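Local coordinates for probable signal peptide protein (Ralstonia solanacearum, PDB 2QGU), which binds a phospholipid and, as a member of the MlaC family, probably carries phospholipids through the periplasm between the outer and inner membranes, at residues Asp30-Val35 with Val121-Phe126. The protein carries 13 engineered substitutions. Numbering follows the deposited sequence. Where two conformers were deposited one is given.
Sequences DAQATV and VAYKPF. Engineered in segment 30-35: Ala-33 (natural residue Thr). Engineered in segment 121-126: Ala-122 (natural residue Ser).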
loop_
_atom_site.group_PDB
_atom_site.type_symbol
_atom_site.label_atom_id
_atom_site.label_comp_id
_atom_site.label_asym_id
_atom_site.label_seq_id
_atom_site.Cartn_x
_atom_site.Cartn_y
_atom_site.Cartn_z
ATOM N N ASP A 30 -12.324 -2.188 -15.585
ATOM C CA ASP A 30 -11.183 -1.340 -15.934
ATOM C C ASP A 30 -10.428 -0.890 -14.675
ATOM O O ASP A 30 -10.733 -1.352 -13.572
ATOM C CB ASP A 30 -11.603 -0.162 -16.835
ATOM C CG ASP A 30 -12.630 0.765 -16.190
ATOM O OD1 ASP A 30 -12.799 0.749 -14.950
ATOM O OD2 ASP A 30 -13.272 1.539 -16.941
ATOM N N ALA A 31 -9.443 -0.011 -14.828
ATOM C CA ALA A 31 -8.613 0.388 -13.688
ATOM C C ALA A 31 -9.426 1.033 -12.573
ATOM O O ALA A 31 -9.284 0.659 -11.403
ATOM C CB ALA A 31 -7.496 1.313 -14.133
ATOM N N GLN A 32 -10.286 1.983 -12.934
ATOM C CA GLN A 32 -11.055 2.718 -11.931
ATOM C C GLN A 32 -12.080 1.817 -11.247
ATOM O O GLN A 32 -12.291 1.925 -10.037
ATOM C CB GLN A 32 -11.702 3.969 -12.541
ATOM C CG GLN A 32 -12.320 4.928 -11.510
ATOM C CD GLN A 32 -12.000 6.404 -11.783
ATOM O OE1 GLN A 32 -10.851 6.769 -12.044
ATOM N NE2 GLN A 32 -13.019 7.256 -11.710
ATOM N N ALA A 33 -12.687 0.910 -12.012
ATOM C CA ALA A 33 -13.664 -0.034 -11.452
ATOM C C ALA A 33 -13.008 -0.966 -10.441
ATOM O O ALA A 33 -13.573 -1.244 -9.382
ATOM C CB ALA A 33 -14.338 -0.838 -12.564
ATOM N N THR A 34 -11.805 -1.427 -10.768
ATOM C CA THR A 34 -11.028 -2.303 -9.897
ATOM C C THR A 34 -10.711 -1.616 -8.568
ATOM O O THR A 34 -10.909 -2.191 -7.490
ATOM C CB THR A 34 -9.732 -2.764 -10.586
ATOM O OG1 THR A 34 -10.067 -3.495 -11.771
ATOM C CG2 THR A 34 -8.908 -3.664 -9.668
ATOM N N VAL A 35 -10.228 -0.379 -8.645
ATOM C CA VAL A 35 -9.919 0.385 -7.441
ATOM C C VAL A 35 -11.186 0.609 -6.615
ATOM O O VAL A 35 -11.198 0.344 -5.410
ATOM C CB VAL A 35 -9.241 1.734 -7.773
ATOM C CG1 VAL A 35 -9.112 2.592 -6.525
ATOM C CG2 VAL A 35 -7.869 1.499 -8.398
ATOM N N VAL A 121 -16.327 7.532 -0.407
ATOM C CA VAL A 121 -15.307 7.936 -1.374
ATOM C C VAL A 121 -15.925 8.326 -2.714
ATOM O O VAL A 121 -16.818 7.640 -3.225
ATOM C CB VAL A 121 -14.210 6.840 -1.537
ATOM C CG1 VAL A 121 -14.826 5.490 -1.877
ATOM C CG2 VAL A 121 -13.162 7.242 -2.568
ATOM N N ALA A 122 -15.449 9.444 -3.257
ATOM C CA ALA A 122 -15.864 9.927 -4.561
ATOM C C ALA A 122 -14.656 9.846 -5.479
ATOM O O ALA A 122 -13.530 10.159 -5.067
ATOM C CB ALA A 122 -16.355 11.351 -4.459
ATOM N N TYR A 123 -14.888 9.408 -6.711
ATOM C CA TYR A 123 -13.827 9.307 -7.705
ATOM C C TYR A 123 -13.831 10.495 -8.647
ATOM O O TYR A 123 -14.888 10.961 -9.090
ATOM C CB TYR A 123 -13.881 7.951 -8.443
ATOM C CG TYR A 123 -13.487 6.861 -7.486
ATOM C CD1 TYR A 123 -12.160 6.454 -7.371
ATOM C CD2 TYR A 123 -14.424 6.312 -6.611
ATOM C CE1 TYR A 123 -11.778 5.495 -6.443
ATOM C CE2 TYR A 123 -14.050 5.360 -5.670
ATOM C CZ TYR A 123 -12.729 4.958 -5.592
ATOM O OH TYR A 123 -12.371 4.019 -4.648
ATOM N N LYS A 124 -12.633 10.999 -8.915
ATOM C CA LYS A 124 -12.444 12.049 -9.901
ATOM C C LYS A 124 -12.463 11.405 -11.296
ATOM O O LYS A 124 -12.360 10.178 -11.418
ATOM C CB LYS A 124 -11.131 12.791 -9.627
ATOM C CG LYS A 124 -11.147 13.568 -8.305
ATOM C CD LYS A 124 -9.790 14.181 -8.019
ATOM C CE LYS A 124 -9.838 14.955 -6.711
ATOM N NZ LYS A 124 -8.512 15.563 -6.409
ATOM N N PRO A 125 -12.614 12.220 -12.354
ATOM C CA PRO A 125 -12.641 11.629 -13.692
ATOM C C PRO A 125 -11.406 10.781 -13.969
ATOM O O PRO A 125 -10.291 11.150 -13.582
ATOM C CB PRO A 125 -12.640 12.855 -14.613
ATOM C CG PRO A 125 -13.272 13.935 -13.789
ATOM C CD PRO A 125 -12.777 13.688 -12.401
ATOM N N PHE A 126 -11.615 9.649 -14.629
ATOM C CA PHE A 126 -10.508 8.849 -15.123
ATOM C C PHE A 126 -10.029 9.466 -16.426
ATOM O O PHE A 126 -10.805 9.615 -17.375
ATOM C CB PHE A 126 -10.920 7.398 -15.334
ATOM C CG PHE A 126 -9.795 6.519 -15.778
ATOM C CD1 PHE A 126 -8.772 6.185 -14.896
ATOM C CD2 PHE A 126 -9.731 6.056 -17.087
ATOM C CE1 PHE A 126 -7.717 5.381 -15.301
ATOM C CE2 PHE A 126 -8.677 5.245 -17.501
ATOM C CZ PHE A 126 -7.670 4.911 -16.606
HETATM O O HOH W 1 -9.281 8.939 -11.785
#
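Gln-32 and the backbone of Lys-124 illustrate how one primary amide ties the start of a helix to the chain leaving an edge strand. CB of Gln-32 lies 4.4 Å from CD1 of Phe-126. With chi1 at -170°, CG of Gln-32 stands anti to the backbone N, within 4.4 Å of Tyr-123 CD1; a bend at chi2 brings CD within 3.8 Å of Lys-124 O and Phe-126 CB. At the tip the amide atoms part. NE2 of Gln-32 donates to Lys-124 O at 3.0 Å in a fairly straight bond (157°), passing CB of Tyr-123 at 3.4 Å. OE1 of Gln-32 meets the edge of the Phe-126 ring, whose plane is almost perpendicular to the amide, and accepts from water 1 at 2.7 Å. The same water can donate to Pro-125 O, though other acceptors compete for its protons. Apolar contacts flank the amide: Ala-31 CB reaches Phe-126 CE1 at 4.2 Å, and Val-35 CG1 approaches Tyr-123 CE1 at 3.9 Å. Asp-30, the N-cap, accepts from Ala-33 N through OD1. Helix 31-47 packs over the antiparallel sheet, Ala-31 and Gln-32 touching strand 134-143, with Val-35 directed to strands 146-157 and 160-168 near the bound phosphatidylethanolamine.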